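Local coordinates for protein arylmalonate decarboxylase (Bordetella bronchiseptica, PDB 2VLB) that catalyses the decarboxylation of 2-aryl-2-methylmalonates, taking up a proton to give 2-arylpropionates and carbon dioxide, at residues P9-I14 / P31-I36; P23-R28 / L193-A198; R121-T126 / P181-I186. All blocks are in the same frame, centred on the assembly; numbering follows the deposited sequence.

Interaction 1: residues P9-I14 / P31-I36; sequences PTIGMI and PDLPFI
Ile11 and Phe35 lie side by side and point the same way from two neighbouring parallel strands. With CG1 beside the backbone N (chi1 -70°), the CG2 branch of Ile11 stands anti to it and comes obliquely to the ring, 3.6 Å from Phe35 CD1. The methyl CE of Met13, at the end of an extended side chain, approaches the same ring atom more loosely. On the other side of the sheet Thr10 CG2 meets Ile36 CG1 at 3.9 Å, the two side chains crossing at about a right angle.

Three backbone bonds set this register: Ile11 N to Pro34 O (2.9 Å), Ile36 N to Ile11 O (2.9 Å) and Met13 N to Ile36 O (2.9 Å). Phe35 CA adds a CH...O contact to Ile11 O. Strands 10-15 and 35-39 belong to a beta-alpha-beta unit, with 35-39 an edge strand of its four-stranded parallel sheet. Helix 213-225 covers the Ile11 and Phe35 face, where Phe218 meets the Phe35 ring edge-to-face; helix 50-67 covers Ile36 through Leu64 and Gln67. No side chain makes a hydrogen bond across this contact and most side-chain contacts are apolar, which implies that the backbone bonds hold the register, while the fit between Ile11 and Phe35 probably depends on shape rather than charge.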
# COMPACT_ATOMS: atom_id res chain seq x y z
N PRO A 9 -2.63 -14.91 -14.80
CA PRO A 9 -3.54 -13.75 -14.81
C PRO A 9 -2.82 -12.40 -14.74
O PRO A 9 -1.82 -12.25 -14.01
CB PRO A 9 -4.41 -13.97 -13.56
CG PRO A 9 -4.14 -15.38 -13.10
CD PRO A 9 -2.75 -15.68 -13.55
N THR A 10 -3.31 -11.44 -15.52
CA THR A 10 -2.80 -10.08 -15.50
C THR A 10 -3.33 -9.35 -14.27
O THR A 10 -4.52 -9.42 -13.94
CB THR A 10 -3.22 -9.33 -16.77
OG1 THR A 10 -2.72 -10.02 -17.92
CG2 THR A 10 -2.70 -7.89 -16.75
N ILE A 11 -2.45 -8.64 -13.58
CA ILE A 11 -2.84 -7.87 -12.42
C ILE A 11 -2.92 -6.39 -12.79
O ILE A 11 -1.95 -5.82 -13.30
CB ILE A 11 -1.88 -8.15 -11.24
CG1 ILE A 11 -2.11 -9.59 -10.73
CG2 ILE A 11 -2.07 -7.12 -10.14
CD1 ILE A 11 -0.99 -10.17 -9.96
N GLY A 12 -4.09 -5.80 -12.57
CA GLY A 12 -4.34 -4.38 -12.86
C GLY A 12 -4.27 -3.52 -11.61
O GLY A 12 -4.73 -3.91 -10.53
N MET A 13 -3.65 -2.35 -11.75
CA MET A 13 -3.54 -1.41 -10.66
C MET A 13 -4.00 -0.00 -11.05
O MET A 13 -3.61 0.53 -12.10
CB MET A 13 -2.11 -1.35 -10.15
CG MET A 13 -1.71 -2.64 -9.43
SD MET A 13 0.02 -2.60 -8.93
CE MET A 13 -0.05 -3.97 -7.76
N ILE A 14 -4.79 0.59 -10.17
CA ILE A 14 -5.14 1.99 -10.28
C ILE A 14 -4.16 2.79 -9.42
O ILE A 14 -4.04 2.54 -8.24
CB ILE A 14 -6.62 2.27 -9.87
CG1 ILE A 14 -7.60 1.44 -10.74
CG2 ILE A 14 -6.93 3.75 -10.07
CD1 ILE A 14 -9.05 1.53 -10.25
N PRO A 31 8.86 -10.67 -10.68
CA PRO A 31 9.39 -10.33 -12.00
C PRO A 31 8.76 -11.11 -13.16
O PRO A 31 8.81 -10.64 -14.29
CB PRO A 31 10.88 -10.66 -11.88
CG PRO A 31 10.98 -11.63 -10.78
CD PRO A 31 9.89 -11.30 -9.82
N ASP A 32 8.16 -12.26 -12.86
CA ASP A 32 7.60 -13.12 -13.90
C ASP A 32 6.10 -12.94 -14.14
O ASP A 32 5.52 -13.65 -14.96
CB ASP A 32 7.88 -14.59 -13.58
CG ASP A 32 9.38 -14.91 -13.49
OD1 ASP A 32 10.21 -14.25 -14.17
OD2 ASP A 32 9.71 -15.85 -12.74
N LEU A 33 5.47 -11.99 -13.44
CA LEU A 33 4.02 -11.77 -13.53
C LEU A 33 3.68 -10.51 -14.33
O LEU A 33 4.39 -9.50 -14.23
CB LEU A 33 3.38 -11.66 -12.12
CG LEU A 33 3.49 -12.85 -11.15
CD1 LEU A 33 2.59 -12.65 -9.95
CD2 LEU A 33 3.19 -14.20 -11.81
N PRO A 34 2.60 -10.55 -15.14
CA PRO A 34 2.24 -9.34 -15.90
C PRO A 34 1.37 -8.38 -15.08
O PRO A 34 0.32 -8.76 -14.56
CB PRO A 34 1.48 -9.90 -17.11
CG PRO A 34 0.93 -11.20 -16.66
CD PRO A 34 1.68 -11.67 -15.43
N PHE A 35 1.84 -7.14 -14.94
CA PHE A 35 1.07 -6.07 -14.33
C PHE A 35 0.75 -5.00 -15.38
O PHE A 35 1.58 -4.72 -16.25
CB PHE A 35 1.90 -5.41 -13.20
CG PHE A 35 2.23 -6.34 -12.07
CD1 PHE A 35 1.36 -6.49 -11.00
CD2 PHE A 35 3.41 -7.06 -12.07
CE1 PHE A 35 1.66 -7.36 -9.95
CE2 PHE A 35 3.73 -7.94 -11.03
CZ PHE A 35 2.85 -8.08 -9.96
N ILE A 36 -0.44 -4.40 -15.27
CA ILE A 36 -0.76 -3.18 -16.04
C ILE A 36 -1.36 -2.15 -15.09
O ILE A 36 -1.85 -2.50 -14.00
CB ILE A 36 -1.73 -3.43 -17.22
CG1 ILE A 36 -3.07 -4.01 -16.71
CG2 ILE A 36 -1.07 -4.31 -18.31
CD1 ILE A 36 -4.16 -4.16 -17.78

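Interaction 2: residues P23-R28 / L193-A198; sequences PADGAR and LLTLDA
Asp25, Arg28 and Leu196 carry the contact between the short helix 24-27, in the connection between strands 10-15 and 35-39 of one sheet, and the loop after strand 185-189 of the other. The buried carboxylate of Asp25 accepts the backbone N-H groups of Thr195 and Leu196. Asp25 is the centre of an inverse gamma turn, closed by Gly26 N bonding to Ala24 O, and its CG lies anti to the backbone N (chi1 -164°), which carries the carboxylate across to the loop. OD1 accepts three bonds. Leu196 N (3.0 Å from Asp25 OD1) uses the syn lone pair, Thr195 N comes from above the carboxylate plane, 53° out of it, and Arg28 NH2, from the same segment, uses the anti lone pair in a salt bridge. OD2 takes the hydroxyl of Thr195 by its syn lone pair, and Ser212 OG is a second partner of that Thr195 OG1. So many donors would probably stabilise the charged form of Asp25.

The Arg28 chain bends at chi3 (-85°), turning its guanidinium between two leucines: Leu194 CD2 sits over one face, 3.5 Å from NH2 of Arg28, and Leu196 CB over the opposite one. Leu196 enters from the opposite direction to Arg28, and Pro215 of helix 213-225 packs against both Leu196 and Asp25. Asp197 makes no salt bridge with Arg28; water links them. Two waters lie at the guanidinium edge, one joining Arg28 NH1 to Asp197 OD2, with 2.7 Å to each. Buried beside Leu196 CD1, at 3.5 Å, Arg28 NE has no polar partner in the model.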
# COMPACT_ATOMS: atom_id res chain seq x y z
N PRO A 23 4.01 0.71 -10.31
CA PRO A 23 5.05 1.07 -9.33
C PRO A 23 6.27 0.13 -9.35
O PRO A 23 6.10 -1.09 -9.32
CB PRO A 23 4.31 1.00 -7.99
CG PRO A 23 2.83 1.28 -8.38
CD PRO A 23 2.67 0.56 -9.69
N ALA A 24 7.47 0.69 -9.40
CA ALA A 24 8.71 -0.08 -9.41
C ALA A 24 8.91 -0.85 -8.11
O ALA A 24 9.38 -1.98 -8.12
CB ALA A 24 9.91 0.85 -9.67
N ASP A 25 8.52 -0.21 -7.00
CA ASP A 25 8.63 -0.75 -5.63
C ASP A 25 7.57 -1.82 -5.32
O ASP A 25 6.62 -1.59 -4.56
CB ASP A 25 8.43 0.38 -4.62
CG ASP A 25 8.91 0.01 -3.22
OD1 ASP A 25 10.01 -0.58 -3.10
OD2 ASP A 25 8.20 0.35 -2.26
N GLY A 26 7.76 -2.98 -5.90
CA GLY A 26 6.82 -4.05 -5.69
C GLY A 26 6.90 -4.94 -6.90
O GLY A 26 6.90 -6.16 -6.76
N ALA A 27 6.97 -4.33 -8.09
CA ALA A 27 7.07 -5.08 -9.33
C ALA A 27 8.22 -6.09 -9.23
O ALA A 27 8.06 -7.23 -9.69
CB ALA A 27 7.24 -4.16 -10.53
N ARG A 28 9.33 -5.67 -8.60
CA ARG A 28 10.56 -6.49 -8.37
C ARG A 28 10.32 -7.77 -7.58
O ARG A 28 11.14 -8.70 -7.61
CB ARG A 28 11.61 -5.69 -7.58
CG ARG A 28 12.11 -4.41 -8.20
CD ARG A 28 13.19 -3.76 -7.32
NE ARG A 28 12.62 -2.92 -6.26
CZ ARG A 28 13.33 -2.26 -5.34
NH1 ARG A 28 14.67 -2.34 -5.33
NH2 ARG A 28 12.71 -1.51 -4.43
N LEU A 193 10.01 6.25 -3.99
CA LEU A 193 9.93 5.27 -5.09
C LEU A 193 10.36 3.82 -4.76
O LEU A 193 9.87 2.89 -5.40
CB LEU A 193 10.68 5.76 -6.35
CG LEU A 193 10.11 6.95 -7.14
CD1 LEU A 193 10.93 7.16 -8.40
CD2 LEU A 193 8.61 6.83 -7.48
N LEU A 194 11.28 3.64 -3.81
CA LEU A 194 11.81 2.29 -3.50
C LEU A 194 11.98 2.04 -2.00
O LEU A 194 12.79 2.69 -1.34
CB LEU A 194 13.15 2.04 -4.22
CG LEU A 194 13.27 2.34 -5.73
CD1 LEU A 194 14.74 2.50 -6.20
CD2 LEU A 194 12.56 1.27 -6.57
N THR A 195 11.24 1.07 -1.47
CA THR A 195 11.29 0.75 -0.05
C THR A 195 11.73 -0.68 0.24
O THR A 195 12.06 -0.99 1.39
CB THR A 195 9.93 0.99 0.67
OG1 THR A 195 8.93 0.07 0.18
CG2 THR A 195 9.44 2.47 0.51
N LEU A 196 11.70 -1.56 -0.78
CA LEU A 196 11.83 -3.02 -0.56
C LEU A 196 13.09 -3.38 0.21
O LEU A 196 13.05 -4.22 1.10
CB LEU A 196 11.83 -3.80 -1.87
CG LEU A 196 10.52 -4.09 -2.60
CD1 LEU A 196 10.82 -4.82 -3.89
CD2 LEU A 196 9.55 -4.91 -1.75
N ASP A 197 14.20 -2.73 -0.14
CA ASP A 197 15.51 -3.05 0.45
C ASP A 197 15.60 -2.76 1.95
O ASP A 197 16.40 -3.38 2.64
CB ASP A 197 16.65 -2.34 -0.30
CG ASP A 197 16.93 -2.93 -1.68
OD1 ASP A 197 16.30 -3.96 -2.05
OD2 ASP A 197 17.77 -2.37 -2.40
N ALA A 198 14.80 -1.82 2.44
CA ALA A 198 14.84 -1.45 3.86
C ALA A 198 14.22 -2.54 4.75
O ALA A 198 14.69 -2.75 5.88
CB ALA A 198 14.14 -0.11 4.08
O HOH W 1 7.85 2.79 -6.91
O HOH W 2 16.67 -0.85 -4.29
O HOH W 3 14.58 -0.51 -2.35

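Interaction 3: residues R121-T126 / P181-I186; sequences RVALAT and PDSDGI
Asp184 and Arg121 are brought together by similar first torsions, CG standing beside the backbone N in each (chi1 -61° and -62°). In Asp184 this turns OD2 back to the start of the other strand, where Arg121 N meets Asp184 OD2 almost straight at 2.8 Å, from above the carboxylate plane. Arg121 then bends at chi3 (66°), which swings its guanidinium over to Asp182. There the arginine grips side-on with two nitrogens: Arg121 NE gives a bond to Asp182 O (2.9 Å), an oxygen lying in the guanidinium plane, and Arg121 NH2 forms a salt bridge with Asp182 OD2 (2.7 Å), met on the anti side of the carboxylate and somewhat out of its plane. Because one anchor is a backbone oxygen and the other a carboxylate, the grip probably restrains both the backbone and the side chain of Asp182.

Arg121 O receives Asp184 N at 2.8 Å and, weakly, Gly185 N. Regular pairing begins at the parallel bridges Val122 with Gly185 and Ala123 with Ile186, where Ala123 N bonds to Gly185 O (3.0 Å). Ser183 OG packs 3.6 Å from Ala123 CB, but its hydroxyl is held by Ala180 O and Thr148 OG1. The Asp184 carboxylate also receives Arg120 N, so two successive amides converge on OD2.

Strands 121-126 and 185-189 lie in the middle of a four-stranded parallel sheet, flanked by 146-152 and 210-212. Helix 166-179 covers Ala125 and Ile186 through Leu172 and Phe177, and helix 130-142 packs against Leu124 with Asn133 and Leu136.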
# COMPACT_ATOMS: atom_id res chain seq x y z
N ARG A 121 -0.20 -4.34 17.83
CA ARG A 121 0.35 -3.03 18.19
C ARG A 121 1.33 -2.60 17.11
O ARG A 121 2.31 -3.31 16.86
CB ARG A 121 1.00 -3.10 19.57
CG ARG A 121 0.01 -3.47 20.69
CD ARG A 121 0.65 -3.53 22.07
NE ARG A 121 1.13 -2.21 22.51
CZ ARG A 121 0.40 -1.31 23.17
NH1 ARG A 121 -0.88 -1.55 23.47
NH2 ARG A 121 0.95 -0.15 23.51
N VAL A 122 1.06 -1.47 16.44
CA VAL A 122 1.85 -1.00 15.27
C VAL A 122 2.51 0.37 15.48
O VAL A 122 1.84 1.34 15.83
CB VAL A 122 0.96 -0.78 14.00
CG1 VAL A 122 1.82 -0.87 12.73
CG2 VAL A 122 -0.19 -1.71 13.93
N ALA A 123 3.82 0.46 15.23
CA ALA A 123 4.49 1.76 15.05
C ALA A 123 4.45 2.15 13.58
O ALA A 123 4.74 1.32 12.70
CB ALA A 123 5.94 1.71 15.55
N LEU A 124 4.05 3.39 13.30
CA LEU A 124 3.94 3.90 11.94
C LEU A 124 5.12 4.81 11.60
O LEU A 124 5.56 5.62 12.44
CB LEU A 124 2.64 4.67 11.74
CG LEU A 124 1.33 3.87 11.82
CD1 LEU A 124 0.91 3.60 13.28
CD2 LEU A 124 0.22 4.59 11.03
N ALA A 125 5.63 4.65 10.39
CA ALA A 125 6.75 5.44 9.88
C ALA A 125 6.42 5.88 8.46
O ALA A 125 5.77 5.15 7.69
CB ALA A 125 8.03 4.61 9.89
N THR A 126 6.82 7.10 8.11
CA THR A 126 6.67 7.58 6.74
C THR A 126 7.83 8.49 6.35
O THR A 126 8.46 9.11 7.21
CB THR A 126 5.31 8.26 6.51
OG1 THR A 126 5.20 8.54 5.10
CG2 THR A 126 5.17 9.58 7.32
N PRO A 181 8.80 0.99 21.74
CA PRO A 181 9.33 -0.39 21.74
C PRO A 181 8.32 -1.47 22.18
O PRO A 181 8.69 -2.64 22.35
CB PRO A 181 10.49 -0.30 22.74
CG PRO A 181 10.04 0.75 23.71
CD PRO A 181 9.38 1.79 22.84
N ASP A 182 7.06 -1.05 22.36
CA ASP A 182 5.95 -1.91 22.79
C ASP A 182 5.11 -2.33 21.58
O ASP A 182 3.92 -2.63 21.70
CB ASP A 182 5.08 -1.19 23.85
CG ASP A 182 4.70 0.25 23.44
OD1 ASP A 182 5.55 1.02 22.93
OD2 ASP A 182 3.53 0.64 23.67
N SER A 183 5.75 -2.35 20.42
CA SER A 183 5.10 -2.66 19.16
C SER A 183 5.37 -4.10 18.74
O SER A 183 6.44 -4.65 19.02
CB SER A 183 5.62 -1.72 18.07
OG SER A 183 5.51 -0.37 18.45
N ASP A 184 4.38 -4.69 18.07
CA ASP A 184 4.48 -6.01 17.44
C ASP A 184 5.11 -5.89 16.05
O ASP A 184 5.66 -6.85 15.53
CB ASP A 184 3.08 -6.64 17.26
CG ASP A 184 2.35 -6.86 18.58
OD1 ASP A 184 2.99 -7.25 19.58
OD2 ASP A 184 1.10 -6.67 18.60
N GLY A 185 5.01 -4.70 15.44
CA GLY A 185 5.58 -4.47 14.12
C GLY A 185 5.47 -3.03 13.65
O GLY A 185 5.02 -2.16 14.40
N ILE A 186 5.86 -2.78 12.41
CA ILE A 186 6.01 -1.42 11.90
C ILE A 186 5.27 -1.32 10.57
O ILE A 186 5.34 -2.25 9.75
CB ILE A 186 7.52 -1.10 11.70
CG1 ILE A 186 8.28 -1.23 13.02
CG2 ILE A 186 7.75 0.27 11.01
CD1 ILE A 186 9.77 -1.40 12.81

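Interactions 1 and 3 each pair parallel strands, but in different four-stranded sheets of the same strand order, their centres about 30 Å apart on opposite sides of the chain's centre. Interaction 1 includes an edge strand, is partly buried and combines backbone bonds with apolar side-chain packing; interaction 3 joins two inner strands, is more deeply buried, and has a charged cluster at its exposed end. Interaction 2 links the segment between the strands of interaction 1 to the loop following the second strand of interaction 3. It touches interaction 1 where Met13 packs on Pro23. Partly buried, it keeps Asp25 inside and Arg28 and Asp197 toward water, adding a salt bridge and leucines over the guanidinium to the carboxylate.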